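Local structure of PfVFT1 (Plasmodium falciparum, 5JKQ) at residues K14-I19 and D67-I72; V106-W111 and I125-N130; A23-I28 and L53-D58; T147-L152 and H276-K281. The protein probably binds a small solute in the cleft between its two lobes, as Venus flytrap and solute-binding proteins do. The protein carries 3 engineered substitutions. All blocks are in the same frame, centred on the assembly; numbering follows the deposited sequence.

Contact 1: K14-I19 and D67-I72; sequences KRLIDI and DVLSEI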
loop_
_atom_site.group_PDB
_atom_site.type_symbol
_atom_site.label_atom_id
_atom_site.label_comp_id
_atom_site.label_asym_id
_atom_site.label_seq_id
_atom_site.Cartn_x
_atom_site.Cartn_y
_atom_site.Cartn_z
ATOM N N LYS A 14 -19.856 -0.552 2.787
ATOM C CA LYS A 14 -19.904 -0.784 1.346
ATOM C C LYS A 14 -19.913 0.523 0.561
ATOM O O LYS A 14 -19.107 0.713 -0.350
ATOM C CB LYS A 14 -21.132 -1.612 0.970
ATOM C CG LYS A 14 -21.049 -2.208 -0.432
ATOM C CD LYS A 14 -22.365 -2.079 -1.169
ATOM C CE LYS A 14 -22.304 -2.672 -2.564
ATOM N NZ LYS A 14 -21.323 -1.970 -3.442
ATOM N N ARG A 15 -20.827 1.421 0.912
ATOM C CA ARG A 15 -20.939 2.696 0.217
ATOM C C ARG A 15 -19.713 3.570 0.478
ATOM O O ARG A 15 -19.298 4.341 -0.388
ATOM C CB ARG A 15 -22.215 3.423 0.644
ATOM C CG ARG A 15 -22.558 4.629 -0.212
ATOM C CD ARG A 15 -24.015 5.020 -0.032
ATOM N NE ARG A 15 -24.328 5.356 1.360
ATOM C CZ ARG A 15 -24.774 6.537 1.783
ATOM N NH1 ARG A 15 -24.982 7.541 0.935
ATOM N NH2 ARG A 15 -25.022 6.716 3.074
ATOM N N LEU A 16 -19.136 3.442 1.669
ATOM C CA LEU A 16 -17.907 4.152 2.005
ATOM C C LEU A 16 -16.767 3.701 1.092
ATOM O O LEU A 16 -15.982 4.519 0.617
ATOM C CB LEU A 16 -17.540 3.925 3.475
ATOM C CG LEU A 16 -16.134 4.329 3.932
ATOM C CD1 LEU A 16 -15.893 5.821 3.732
ATOM C CD2 LEU A 16 -15.918 3.936 5.389
ATOM N N ILE A 17 -16.689 2.397 0.844
ATOM C CA ILE A 17 -15.655 1.839 -0.021
ATOM C C ILE A 17 -15.867 2.271 -1.469
ATOM O O ILE A 17 -14.907 2.561 -2.183
ATOM C CB ILE A 17 -15.633 0.293 0.065
ATOM C CG1 ILE A 17 -15.176 -0.146 1.454
ATOM C CG2 ILE A 17 -14.692 -0.316 -0.980
ATOM C CD1 ILE A 17 -15.575 -1.555 1.810
ATOM N N ASP A 18 -17.124 2.318 -1.896
ATOM C CA ASP A 18 -17.442 2.642 -3.283
ATOM C C ASP A 18 -17.157 4.106 -3.611
ATOM O O ASP A 18 -16.546 4.405 -4.636
ATOM C CB ASP A 18 -18.907 2.319 -3.583
ATOM C CG ASP A 18 -19.208 0.835 -3.480
ATOM O OD1 ASP A 18 -18.282 0.020 -3.681
ATOM O OD2 ASP A 18 -20.373 0.484 -3.202
ATOM N N ILE A 19 -17.601 5.017 -2.751
ATOM C CA ILE A 19 -17.357 6.433 -2.985
ATOM C C ILE A 19 -15.863 6.717 -2.858
ATOM O O ILE A 19 -15.328 7.604 -3.520
ATOM C CB ILE A 19 -18.165 7.322 -2.012
ATOM C CG1 ILE A 19 -18.229 8.757 -2.539
ATOM C CG2 ILE A 19 -17.584 7.270 -0.592
ATOM C CD1 ILE A 19 -19.379 9.562 -1.970
ATOM N N ASP A 67 -25.660 3.291 7.319
ATOM C CA ASP A 67 -24.303 2.794 7.117
ATOM C C ASP A 67 -23.269 3.762 7.686
ATOM O O ASP A 67 -23.622 4.784 8.275
ATOM C CB ASP A 67 -24.049 2.544 5.623
ATOM C CG ASP A 67 -24.083 3.817 4.792
ATOM O OD1 ASP A 67 -24.555 4.859 5.293
ATOM O OD2 ASP A 67 -23.645 3.765 3.623
ATOM N N VAL A 68 -21.996 3.428 7.514
ATOM C CA VAL A 68 -20.903 4.237 8.045
ATOM C C VAL A 68 -20.840 5.608 7.373
ATOM O O VAL A 68 -20.569 6.610 8.033
ATOM C CB VAL A 68 -19.546 3.509 7.874
ATOM C CG1 VAL A 68 -18.361 4.443 8.140
ATOM C CG2 VAL A 68 -19.484 2.300 8.795
ATOM N N LEU A 69 -21.089 5.656 6.068
ATOM C CA LEU A 69 -20.962 6.910 5.337
ATOM C C LEU A 69 -21.964 7.939 5.848
ATOM O O LEU A 69 -21.651 9.125 5.932
ATOM C CB LEU A 69 -21.155 6.696 3.833
ATOM C CG LEU A 69 -20.796 7.914 2.973
ATOM C CD1 LEU A 69 -19.300 8.189 3.015
ATOM C CD2 LEU A 69 -21.261 7.732 1.540
ATOM N N SER A 70 -23.164 7.486 6.198
ATOM C CA SER A 70 -24.186 8.380 6.732
ATOM C C SER A 70 -23.743 9.011 8.051
ATOM O O SER A 70 -24.097 10.152 8.347
ATOM C CB SER A 70 -25.504 7.632 6.924
ATOM O OG SER A 70 -26.147 7.415 5.681
ATOM N N GLU A 71 -22.969 8.270 8.839
ATOM C CA GLU A 71 -22.420 8.808 10.079
ATOM C C GLU A 71 -21.391 9.890 9.763
ATOM O O GLU A 71 -21.395 10.964 10.368
ATOM C CB GLU A 71 -21.778 7.700 10.918
ATOM C CG GLU A 71 -22.734 6.581 11.309
ATOM C CD GLU A 71 -22.055 5.491 12.119
ATOM O OE1 GLU A 71 -20.875 5.667 12.490
ATOM O OE2 GLU A 71 -22.703 4.458 12.384
ATOM N N ILE A 72 -20.515 9.593 8.809
ATOM C CA ILE A 72 -19.494 10.536 8.369
ATOM C C ILE A 72 -20.143 11.816 7.849
ATOM O O ILE A 72 -19.679 12.918 8.139
ATOM C CB ILE A 72 -18.599 9.910 7.272
ATOM C CG1 ILE A 72 -17.765 8.776 7.867
ATOM C CG2 ILE A 72 -17.663 10.948 6.642
ATOM C CD1 ILE A 72 -17.235 7.803 6.837
HETATM O O HOH W 1 -22.959 1.114 2.714
HETATM O O HOH W 2 -20.896 3.178 4.101
#

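Contact 2: V106-W111 and I125-N130; sequences VMYIIW and INIAYN. Engineered in segment 125-130: Ala128 (natural residue Thr).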
loop_
_atom_site.group_PDB
_atom_site.type_symbol
_atom_site.label_atom_id
_atom_site.label_comp_id
_atom_site.label_asym_id
_atom_site.label_seq_id
_atom_site.Cartn_x
_atom_site.Cartn_y
_atom_site.Cartn_z
ATOM N N VAL A 106 -2.348 12.130 0.078
ATOM C CA VAL A 106 -3.210 11.251 -0.710
ATOM C C VAL A 106 -4.588 11.147 -0.065
ATOM O O VAL A 106 -5.610 11.254 -0.744
ATOM C CB VAL A 106 -2.596 9.833 -0.859
ATOM C CG1 VAL A 106 -3.623 8.826 -1.397
ATOM C CG2 VAL A 106 -1.373 9.877 -1.762
HETATM N N MSE A 107 -4.615 10.939 1.247
HETATM C CA MSE A 107 -5.878 10.769 1.954
HETATM C C MSE A 107 -6.672 12.071 1.953
HETATM O O MSE A 107 -7.903 12.053 1.912
HETATM C CB MSE A 107 -5.641 10.296 3.390
HETATM C CG MSE A 107 -6.924 9.972 4.147
HETATM SE SE MSE A 107 -7.922 8.489 3.356
HETATM C CE MSE A 107 -7.008 7.027 4.262
ATOM N N TYR A 108 -5.965 13.198 1.993
ATOM C CA TYR A 108 -6.613 14.506 1.981
ATOM C C TYR A 108 -7.344 14.756 0.665
ATOM O O TYR A 108 -8.508 15.152 0.665
ATOM C CB TYR A 108 -5.590 15.623 2.221
ATOM C CG TYR A 108 -4.957 15.618 3.596
ATOM C CD1 TYR A 108 -5.679 15.230 4.718
ATOM C CD2 TYR A 108 -3.636 16.004 3.771
ATOM C CE1 TYR A 108 -5.101 15.225 5.973
ATOM C CE2 TYR A 108 -3.049 16.001 5.023
ATOM C CZ TYR A 108 -3.787 15.611 6.119
ATOM O OH TYR A 108 -3.206 15.608 7.367
ATOM N N ILE A 109 -6.666 14.530 -0.457
ATOM C CA ILE A 109 -7.269 14.819 -1.754
ATOM C C ILE A 109 -8.404 13.839 -2.066
ATOM O O ILE A 109 -9.340 14.183 -2.787
ATOM C CB ILE A 109 -6.228 14.789 -2.896
ATOM C CG1 ILE A 109 -5.524 13.429 -2.959
ATOM C CG2 ILE A 109 -5.225 15.924 -2.710
ATOM C CD1 ILE A 109 -4.632 13.255 -4.167
ATOM N N ILE A 110 -8.331 12.630 -1.519
ATOM C CA ILE A 110 -9.403 11.658 -1.713
ATOM C C ILE A 110 -10.677 12.179 -1.060
ATOM O O ILE A 110 -11.746 12.142 -1.666
ATOM C CB ILE A 110 -9.031 10.268 -1.145
ATOM C CG1 ILE A 110 -8.073 9.562 -2.106
ATOM C CG2 ILE A 110 -10.280 9.392 -0.938
ATOM C CD1 ILE A 110 -7.485 8.266 -1.569
ATOM N N TRP A 111 -10.553 12.682 0.165
ATOM C CA TRP A 111 -11.712 13.161 0.911
ATOM C C TRP A 111 -12.111 14.579 0.514
ATOM O O TRP A 111 -13.259 14.978 0.710
ATOM C CB TRP A 111 -11.444 13.081 2.414
ATOM C CG TRP A 111 -11.675 11.697 2.933
ATOM C CD1 TRP A 111 -10.727 10.776 3.269
ATOM C CD2 TRP A 111 -12.942 11.066 3.142
ATOM N NE1 TRP A 111 -11.328 9.611 3.685
ATOM C CE2 TRP A 111 -12.687 9.765 3.617
ATOM C CE3 TRP A 111 -14.268 11.477 2.981
ATOM C CZ2 TRP A 111 -13.710 8.872 3.931
ATOM C CZ3 TRP A 111 -15.282 10.589 3.294
ATOM C CH2 TRP A 111 -14.997 9.302 3.763
ATOM N N ILE A 125 -15.837 17.911 4.693
ATOM C CA ILE A 125 -15.606 16.818 5.628
ATOM C C ILE A 125 -14.211 16.928 6.229
ATOM O O ILE A 125 -13.214 17.012 5.510
ATOM C CB ILE A 125 -15.779 15.447 4.944
ATOM C CG1 ILE A 125 -17.189 15.334 4.358
ATOM C CG2 ILE A 125 -15.549 14.314 5.936
ATOM C CD1 ILE A 125 -17.372 14.175 3.408
ATOM N N ASN A 126 -14.151 16.938 7.557
ATOM C CA ASN A 126 -12.885 17.024 8.267
ATOM C C ASN A 126 -12.231 15.651 8.385
ATOM O O ASN A 126 -12.913 14.649 8.603
ATOM C CB ASN A 126 -13.097 17.634 9.656
ATOM C CG ASN A 126 -11.798 17.817 10.418
ATOM O OD1 ASN A 126 -11.047 18.762 10.172
ATOM N ND2 ASN A 126 -11.530 16.915 11.356
ATOM N N ILE A 127 -10.913 15.611 8.219
ATOM C CA ILE A 127 -10.141 14.387 8.408
ATOM C C ILE A 127 -9.535 14.381 9.810
ATOM O O ILE A 127 -8.727 15.247 10.149
ATOM C CB ILE A 127 -9.020 14.247 7.350
ATOM C CG1 ILE A 127 -9.619 14.094 5.953
ATOM C CG2 ILE A 127 -8.132 13.050 7.639
ATOM C CD1 ILE A 127 -9.717 15.390 5.180
ATOM N N ALA A 128 -9.941 13.405 10.617
ATOM C CA ALA A 128 -9.414 13.241 11.968
ATOM C C ALA A 128 -8.535 11.998 12.050
ATOM O O ALA A 128 -9.031 10.874 12.008
ATOM C CB ALA A 128 -10.551 13.152 12.973
ATOM N N TYR A 129 -7.227 12.205 12.170
ATOM C CA TYR A 129 -6.288 11.097 12.300
ATOM C C TYR A 129 -6.153 10.644 13.751
ATOM O O TYR A 129 -5.917 11.456 14.643
ATOM C CB TYR A 129 -4.915 11.492 11.755
ATOM C CG TYR A 129 -4.679 11.076 10.322
ATOM C CD1 TYR A 129 -4.308 9.775 10.011
ATOM C CD2 TYR A 129 -4.820 11.984 9.281
ATOM C CE1 TYR A 129 -4.087 9.386 8.707
ATOM C CE2 TYR A 129 -4.603 11.605 7.972
ATOM C CZ TYR A 129 -4.236 10.304 7.690
ATOM O OH TYR A 129 -4.016 9.917 6.389
ATOM N N ASN A 130 -6.320 9.342 13.975
ATOM C CA ASN A 130 -6.039 8.726 15.269
ATOM C C ASN A 130 -4.936 7.686 15.115
ATOM O O ASN A 130 -4.932 6.919 14.153
ATOM C CB ASN A 130 -7.297 8.081 15.857
ATOM C CG ASN A 130 -8.364 9.099 16.211
ATOM O OD1 ASN A 130 -8.430 10.179 15.626
ATOM N ND2 ASN A 130 -9.206 8.758 17.176
HETATM O O HOH W 3 -5.992 15.688 9.148
#

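Contact 3: A23-I28 and L53-D58; sequences AVKELI and LPNLAD. Engineered in segment 53-58: Ala57 (natural residue Ser).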
loop_
_atom_site.group_PDB
_atom_site.type_symbol
_atom_site.label_atom_id
_atom_site.label_comp_id
_atom_site.label_asym_id
_atom_site.label_seq_id
_atom_site.Cartn_x
_atom_site.Cartn_y
_atom_site.Cartn_z
ATOM N N ALA A 23 -13.714 8.215 -5.879
ATOM C CA ALA A 23 -12.897 9.409 -5.736
ATOM C C ALA A 23 -11.516 9.173 -6.338
ATOM O O ALA A 23 -10.995 10.018 -7.064
ATOM C CB ALA A 23 -12.787 9.804 -4.280
ATOM N N VAL A 24 -10.935 8.015 -6.036
ATOM C CA VAL A 24 -9.644 7.631 -6.597
ATOM C C VAL A 24 -9.710 7.637 -8.121
ATOM O O VAL A 24 -8.794 8.119 -8.788
ATOM C CB VAL A 24 -9.206 6.238 -6.096
ATOM C CG1 VAL A 24 -7.950 5.758 -6.816
ATOM C CG2 VAL A 24 -8.964 6.275 -4.596
ATOM N N LYS A 25 -10.804 7.109 -8.663
ATOM C CA LYS A 25 -11.011 7.082 -10.104
ATOM C C LYS A 25 -10.985 8.498 -10.668
ATOM O O LYS A 25 -10.353 8.760 -11.693
ATOM C CB LYS A 25 -12.335 6.397 -10.442
ATOM C CG LYS A 25 -12.631 6.317 -11.930
ATOM C CD LYS A 25 -13.888 5.508 -12.198
ATOM C CE LYS A 25 -14.192 5.424 -13.682
ATOM N NZ LYS A 25 -15.363 4.550 -13.950
ATOM N N GLU A 26 -11.663 9.412 -9.983
ATOM C CA GLU A 26 -11.697 10.805 -10.405
ATOM C C GLU A 26 -10.315 11.445 -10.280
ATOM O O GLU A 26 -9.908 12.227 -11.140
ATOM C CB GLU A 26 -12.722 11.590 -9.585
ATOM C CG GLU A 26 -12.742 13.075 -9.893
ATOM C CD GLU A 26 -14.076 13.723 -9.587
ATOM O OE1 GLU A 26 -15.100 13.272 -10.144
ATOM O OE2 GLU A 26 -14.101 14.684 -8.791
ATOM N N LEU A 27 -9.598 11.104 -9.212
ATOM C CA LEU A 27 -8.265 11.653 -8.978
ATOM C C LEU A 27 -7.274 11.183 -10.041
ATOM O O LEU A 27 -6.250 11.826 -10.275
ATOM C CB LEU A 27 -7.762 11.267 -7.586
ATOM C CG LEU A 27 -8.367 12.056 -6.420
ATOM C CD1 LEU A 27 -7.913 11.474 -5.096
ATOM C CD2 LEU A 27 -7.997 13.533 -6.495
ATOM N N ILE A 28 -7.585 10.061 -10.679
ATOM C CA ILE A 28 -6.765 9.530 -11.761
ATOM C C ILE A 28 -7.146 10.203 -13.074
ATOM O O ILE A 28 -6.293 10.450 -13.926
ATOM C CB ILE A 28 -6.917 7.996 -11.868
ATOM C CG1 ILE A 28 -6.223 7.333 -10.677
ATOM C CG2 ILE A 28 -6.316 7.463 -13.170
ATOM C CD1 ILE A 28 -6.582 5.883 -10.471
ATOM N N LEU A 53 -14.284 0.686 -11.980
ATOM C CA LEU A 53 -14.510 1.402 -10.729
ATOM C C LEU A 53 -15.761 2.270 -10.837
ATOM O O LEU A 53 -16.136 2.683 -11.936
ATOM C CB LEU A 53 -13.299 2.261 -10.364
ATOM C CG LEU A 53 -12.193 1.559 -9.571
ATOM C CD1 LEU A 53 -11.691 0.327 -10.309
ATOM C CD2 LEU A 53 -11.049 2.524 -9.291
ATOM N N PRO A 54 -16.417 2.547 -9.697
ATOM C CA PRO A 54 -17.647 3.346 -9.738
ATOM C C PRO A 54 -17.390 4.792 -10.142
ATOM O O PRO A 54 -16.323 5.328 -9.846
ATOM C CB PRO A 54 -18.169 3.279 -8.295
ATOM C CG PRO A 54 -17.376 2.212 -7.620
ATOM C CD PRO A 54 -16.069 2.157 -8.321
ATOM N N ASN A 55 -18.359 5.410 -10.810
ATOM C CA ASN A 55 -18.286 6.830 -11.128
ATOM C C ASN A 55 -18.809 7.660 -9.966
ATOM O O ASN A 55 -19.935 7.454 -9.509
ATOM C CB ASN A 55 -19.084 7.143 -12.390
ATOM C CG ASN A 55 -18.545 6.429 -13.612
ATOM O OD1 ASN A 55 -17.333 6.324 -13.804
ATOM N ND2 ASN A 55 -19.447 5.930 -14.447
ATOM N N LEU A 56 -17.993 8.597 -9.496
ATOM C CA LEU A 56 -18.341 9.410 -8.336
ATOM C C LEU A 56 -19.688 10.103 -8.520
ATOM O O LEU A 56 -20.471 10.218 -7.578
ATOM C CB LEU A 56 -17.248 10.447 -8.072
ATOM C CG LEU A 56 -17.427 11.335 -6.838
ATOM C CD1 LEU A 56 -17.443 10.498 -5.562
ATOM C CD2 LEU A 56 -16.332 12.396 -6.777
ATOM N N ALA A 57 -19.957 10.547 -9.743
ATOM C CA ALA A 57 -21.189 11.262 -10.051
ATOM C C ALA A 57 -22.437 10.428 -9.753
ATOM O O ALA A 57 -23.471 10.969 -9.362
ATOM C CB ALA A 57 -21.186 11.694 -11.507
ATOM N N ASP A 58 -22.335 9.113 -9.929
ATOM C CA ASP A 58 -23.480 8.224 -9.756
ATOM C C ASP A 58 -23.774 7.895 -8.294
ATOM O O ASP A 58 -24.922 7.638 -7.935
ATOM C CB ASP A 58 -23.257 6.918 -10.521
ATOM C CG ASP A 58 -23.087 7.132 -12.009
ATOM O OD1 ASP A 58 -23.528 8.185 -12.513
ATOM O OD2 ASP A 58 -22.517 6.241 -12.672
#

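Contact 4: T147-L152 and H276-K281; sequences TDNYFL and HSAYFK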
loop_
_atom_site.group_PDB
_atom_site.type_symbol
_atom_site.label_atom_id
_atom_site.label_comp_id
_atom_site.label_asym_id
_atom_site.label_seq_id
_atom_site.Cartn_x
_atom_site.Cartn_y
_atom_site.Cartn_z
ATOM N N THR A 147 -8.466 2.705 7.824
ATOM C CA THR A 147 -7.021 2.758 7.973
ATOM C C THR A 147 -6.482 3.737 6.940
ATOM O O THR A 147 -7.182 4.095 5.990
ATOM C CB THR A 147 -6.358 1.384 7.772
ATOM O OG1 THR A 147 -6.470 0.994 6.397
ATOM C CG2 THR A 147 -7.004 0.332 8.663
ATOM N N ASP A 148 -5.243 4.175 7.124
ATOM C CA ASP A 148 -4.561 4.970 6.114
ATOM C C ASP A 148 -4.383 4.115 4.859
ATOM O O ASP A 148 -4.536 2.896 4.909
ATOM C CB ASP A 148 -3.210 5.464 6.639
ATOM C CG ASP A 148 -2.630 6.584 5.800
ATOM O OD1 ASP A 148 -2.213 6.315 4.654
ATOM O OD2 ASP A 148 -2.581 7.732 6.293
ATOM N N ASN A 149 -4.062 4.748 3.734
ATOM C CA ASN A 149 -3.921 4.023 2.474
ATOM C C ASN A 149 -2.580 3.307 2.318
ATOM O O ASN A 149 -2.436 2.458 1.440
ATOM C CB ASN A 149 -4.105 4.974 1.286
ATOM C CG ASN A 149 -5.461 5.651 1.280
ATOM O OD1 ASN A 149 -6.486 5.012 1.047
ATOM N ND2 ASN A 149 -5.471 6.959 1.519
ATOM N N TYR A 150 -1.600 3.639 3.156
ATOM C CA TYR A 150 -0.239 3.150 2.939
ATOM C C TYR A 150 -0.075 1.680 3.303
ATOM O O TYR A 150 0.897 1.047 2.895
ATOM C CB TYR A 150 0.783 3.998 3.718
ATOM C CG TYR A 150 0.696 3.954 5.233
ATOM C CD1 TYR A 150 0.999 2.796 5.943
ATOM C CD2 TYR A 150 0.361 5.092 5.957
ATOM C CE1 TYR A 150 0.935 2.765 7.323
ATOM C CE2 TYR A 150 0.299 5.070 7.336
ATOM C CZ TYR A 150 0.586 3.906 8.014
ATOM O OH TYR A 150 0.525 3.880 9.387
ATOM N N PHE A 151 -1.022 1.139 4.061
ATOM C CA PHE A 151 -0.928 -0.241 4.527
ATOM C C PHE A 151 -0.800 -1.220 3.369
ATOM O O PHE A 151 -1.431 -1.050 2.327
ATOM C CB PHE A 151 -2.142 -0.598 5.384
ATOM C CG PHE A 151 -2.102 0.006 6.754
ATOM C CD1 PHE A 151 -1.444 -0.639 7.788
ATOM C CD2 PHE A 151 -2.705 1.225 7.006
ATOM C CE1 PHE A 151 -1.398 -0.082 9.047
ATOM C CE2 PHE A 151 -2.661 1.786 8.265
ATOM C CZ PHE A 151 -2.006 1.132 9.286
ATOM N N LEU A 152 0.032 -2.238 3.560
ATOM C CA LEU A 152 0.271 -3.238 2.528
ATOM C C LEU A 152 -0.998 -4.014 2.202
ATOM O O LEU A 152 -1.844 -4.240 3.068
ATOM C CB LEU A 152 1.372 -4.206 2.966
ATOM C CG LEU A 152 2.733 -3.588 3.296
ATOM C CD1 LEU A 152 3.707 -4.673 3.720
ATOM C CD2 LEU A 152 3.288 -2.805 2.115
ATOM N N HIS A 276 -0.650 -1.119 -2.082
ATOM C CA HIS A 276 -1.097 -0.444 -0.866
ATOM C C HIS A 276 -2.604 -0.229 -0.917
ATOM O O HIS A 276 -3.139 0.171 -1.949
ATOM C CB HIS A 276 -0.390 0.900 -0.696
ATOM C CG HIS A 276 1.102 0.802 -0.655
ATOM N ND1 HIS A 276 1.793 0.460 0.487
ATOM C CD2 HIS A 276 2.035 1.010 -1.613
ATOM C CE1 HIS A 276 3.088 0.455 0.228
ATOM N NE2 HIS A 276 3.262 0.787 -1.037
ATOM N N SER A 277 -3.286 -0.490 0.195
ATOM C CA SER A 277 -4.736 -0.329 0.250
ATOM C C SER A 277 -5.229 0.079 1.637
ATOM O O SER A 277 -4.524 -0.082 2.636
ATOM C CB SER A 277 -5.421 -1.630 -0.181
ATOM O OG SER A 277 -4.953 -2.726 0.581
ATOM N N ALA A 278 -6.443 0.619 1.680
ATOM C CA ALA A 278 -7.104 0.938 2.938
ATOM C C ALA A 278 -7.957 -0.247 3.371
ATOM O O ALA A 278 -8.394 -1.041 2.536
ATOM C CB ALA A 278 -7.953 2.191 2.794
ATOM N N TYR A 279 -8.188 -0.365 4.676
ATOM C CA TYR A 279 -8.984 -1.462 5.221
ATOM C C TYR A 279 -10.216 -0.941 5.957
ATOM O O TYR A 279 -10.188 0.130 6.567
ATOM C CB TYR A 279 -8.124 -2.330 6.145
ATOM C CG TYR A 279 -7.126 -3.185 5.389
ATOM C CD1 TYR A 279 -5.877 -2.688 5.037
ATOM C CD2 TYR A 279 -7.443 -4.482 5.010
ATOM C CE1 TYR A 279 -4.968 -3.465 4.339
ATOM C CE2 TYR A 279 -6.541 -5.265 4.312
ATOM C CZ TYR A 279 -5.306 -4.754 3.980
ATOM O OH TYR A 279 -4.413 -5.536 3.285
ATOM N N PHE A 280 -11.295 -1.714 5.877
ATOM C CA PHE A 280 -12.589 -1.324 6.429
ATOM C C PHE A 280 -13.195 -2.472 7.231
ATOM O O PHE A 280 -12.739 -3.610 7.140
ATOM C CB PHE A 280 -13.550 -0.915 5.308
ATOM C CG PHE A 280 -12.963 0.054 4.318
ATOM C CD1 PHE A 280 -12.076 -0.376 3.343
ATOM C CD2 PHE A 280 -13.315 1.393 4.348
ATOM C CE1 PHE A 280 -11.540 0.514 2.431
ATOM C CE2 PHE A 280 -12.787 2.284 3.434
ATOM C CZ PHE A 280 -11.899 1.845 2.476
ATOM N N LYS A 281 -14.227 -2.162 8.012
ATOM C CA LYS A 281 -14.983 -3.179 8.739
ATOM C C LYS A 281 -16.217 -3.568 7.929
ATOM O O LYS A 281 -17.139 -2.770 7.775
ATOM C CB LYS A 281 -15.387 -2.664 10.119
ATOM C CG LYS A 281 -15.871 -3.749 11.065
ATOM C CD LYS A 281 -16.306 -3.164 12.397
ATOM C CE LYS A 281 -16.497 -4.248 13.446
ATOM N NZ LYS A 281 -17.479 -5.283 13.032
#

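Contact 1: K14-I19 and D67-I72
Arg15 grips the carboxylate of Asp67 side-on, NE bonding to OD2 at 2.8 Å and NH2 to OD1 at 2.9 Å, with the two flat groups nearly coplanar (12° apart); NH1 is held by Asn60 O and Lys62 O. Asp67 suits this place as the N-cap of helix 68-75: with CG between its own backbone N and carbonyl carbon (chi1 65°), OD1 also accepts from Ser70 N (3.1 Å), above the carboxylate plane. Leu69 CD2 lies 3.6 Å above the centre of one guanidinium face. Beyond this polar patch branched side chains pack closely: Leu16 CD2 meets Val68 CG1 at 3.7 Å, and Leu16 CD1 meets Ile72 CD1 at 3.9 Å. On the other side direct contact gives way to waters: one bridges Arg15 N and Asp67 OD2; a second is bonded to Leu69 N and, weakly, to Leu16 N and Asp67 OD2. The axes of the two short segments run 72° apart in direction; Leu16 and Ile19 continue onto helix 102-118, and Leu16 touches Phe280 of strand 265-281.

Contact 2: V106-W111 and I125-N130
The indole of Trp111 receives Ile125 CD1 at its edge, near the ring plane and 4.1 Å from Trp111 CE3, while Met107 CG, one helical turn back, lies in the same plane at the edge. Tyr108 CE1 comes to the edge of the Tyr129 ring, 4.2 Å from its CE2; Met107 CG meets that ring obliquely. Ile127 fits between Trp111 and Tyr108: its CD1 is 4.0 Å from Trp111 CB and 4.1 Å from Tyr108 CD1, meeting the tyrosine ring obliquely. An isoleucine suits this gap, since its CG2 branch reaches Tyr108 CE1 as well. Strand 126-132 lies beside strand 77-83 and parallel to it, with helix 102-118 in the connection, a beta-alpha-beta crossover of an open alpha/beta lobe; Trp111 and Tyr129 extend the packing to Val78 and Ile80 of that neighbouring strand. The axes of helix 106-111 and strand 126-130 run 148° apart, roughly antiparallel. Tyrosines serve here by pairing apolar rings with polar tips. Tyr129 OH lies 3.4 Å from Met107 CB (selenomethionine) and bonds to Asp148, whereas Tyr108 OH bonds to Pro99 O and weakly to a water that donates to Ile127 O.

Contact 3: A23-I28 and L53-D58
Lys25 is fully extended, all four torsions near 180°, and this stretches its ammonium from the helix to the loop at Leu53 and Asn55. The arrangement is a loop held on a helix by a lysine, within one lobe of the Venus flytrap fold, where the loop before helix 68-75 packs against helix 14-29. Lysine suits the site because its long chain can reach across to the loop while its tip donates twice. NZ bonds to Leu53 O at 2.9 Å, from above the carbonyl plane, and to Asn55 OD1 at 2.7 Å, tilted 34° from the amide plane. Asn55 reaches it with CG anti to its carbonyl carbon (chi1 -62°). Farther back, the apolar stem packs closely, Lys25 CD lying 3.8 Å from Leu53 CB. Leu56 fills the other end of the contact, where it is buried against Ile19 and Ala22 of the same helix and His117 of helix 102-118. Glu26 crosses it with its extended chain, and the carboxylate oxygen Glu26 OE1 rests 3.7 Å from the methyl Leu56 CD2.

Contact 4: T147-L152 and H276-K281
The backbones of Leu152 and His276 form a single beta bridge, beside which Ser277 N donates to Phe151 O at 2.9 Å. At the end of strand 146-147, Thr147 OG1 takes over part of the pairing: it accepts from Tyr279 N at 2.8 Å and donates to Asp148 O, while the backbone Thr147 N makes a weak bond to Tyr279 O. Its chi1 of 69° sets the hydroxyl between backbone N and carbonyl carbon, and the threonine suits the place because one small side chain can both accept and donate. Asp148 OD1 then accepts from Tyr150 N through its anti lone pair, an Asx turn just before Tyr150 O meets His276. There ND1 donates to Tyr150 O at 2.6 Å, from above the carbonyl plane, while NE2 is bonded to His177, so both imidazole nitrogens are used. Leu152 lies side by side with the histidine, its CD2 3.8 Å from His276 CE1. Tyr279 reaches Leu152, its OH donating to Leu152 O at 2.9 Å, in the carbonyl plane on a lone pair, and Phe151 CB touches its ring edge. The contact centre lies about 7 Å from the centre of the chain, bordered by two helices: Asn149 faces helix 102-118, Thr147 and Phe151 meet helix 135-140, and strand 265-281 itself pairs with strands 168-170 and 175-184.

How the contacts relate
From the N terminus, helix 14-29 enters both contact 1 and contact 3. Contact 3 closes the shorter loop, from 23-28 to 53-58, and lies wholly within the longer one that contact 1 closes at 67-72. Contact 2 follows in series, joining helix 102-118 to strand 126-132, and contact 4 closes last, spanning more than 120 residues between 147-152 and 276-281. No two cross. They touch nonetheless: Leu16 meets Trp111, Ile19 meets Leu56, Leu27 meets Ile110, and Leu16 and Ile17 meet Phe280. Contacts 2 and 4 meet where Met107 packs on Thr147 and Asn149, so the helices are packed together with the parallel sheet and strand 265-281.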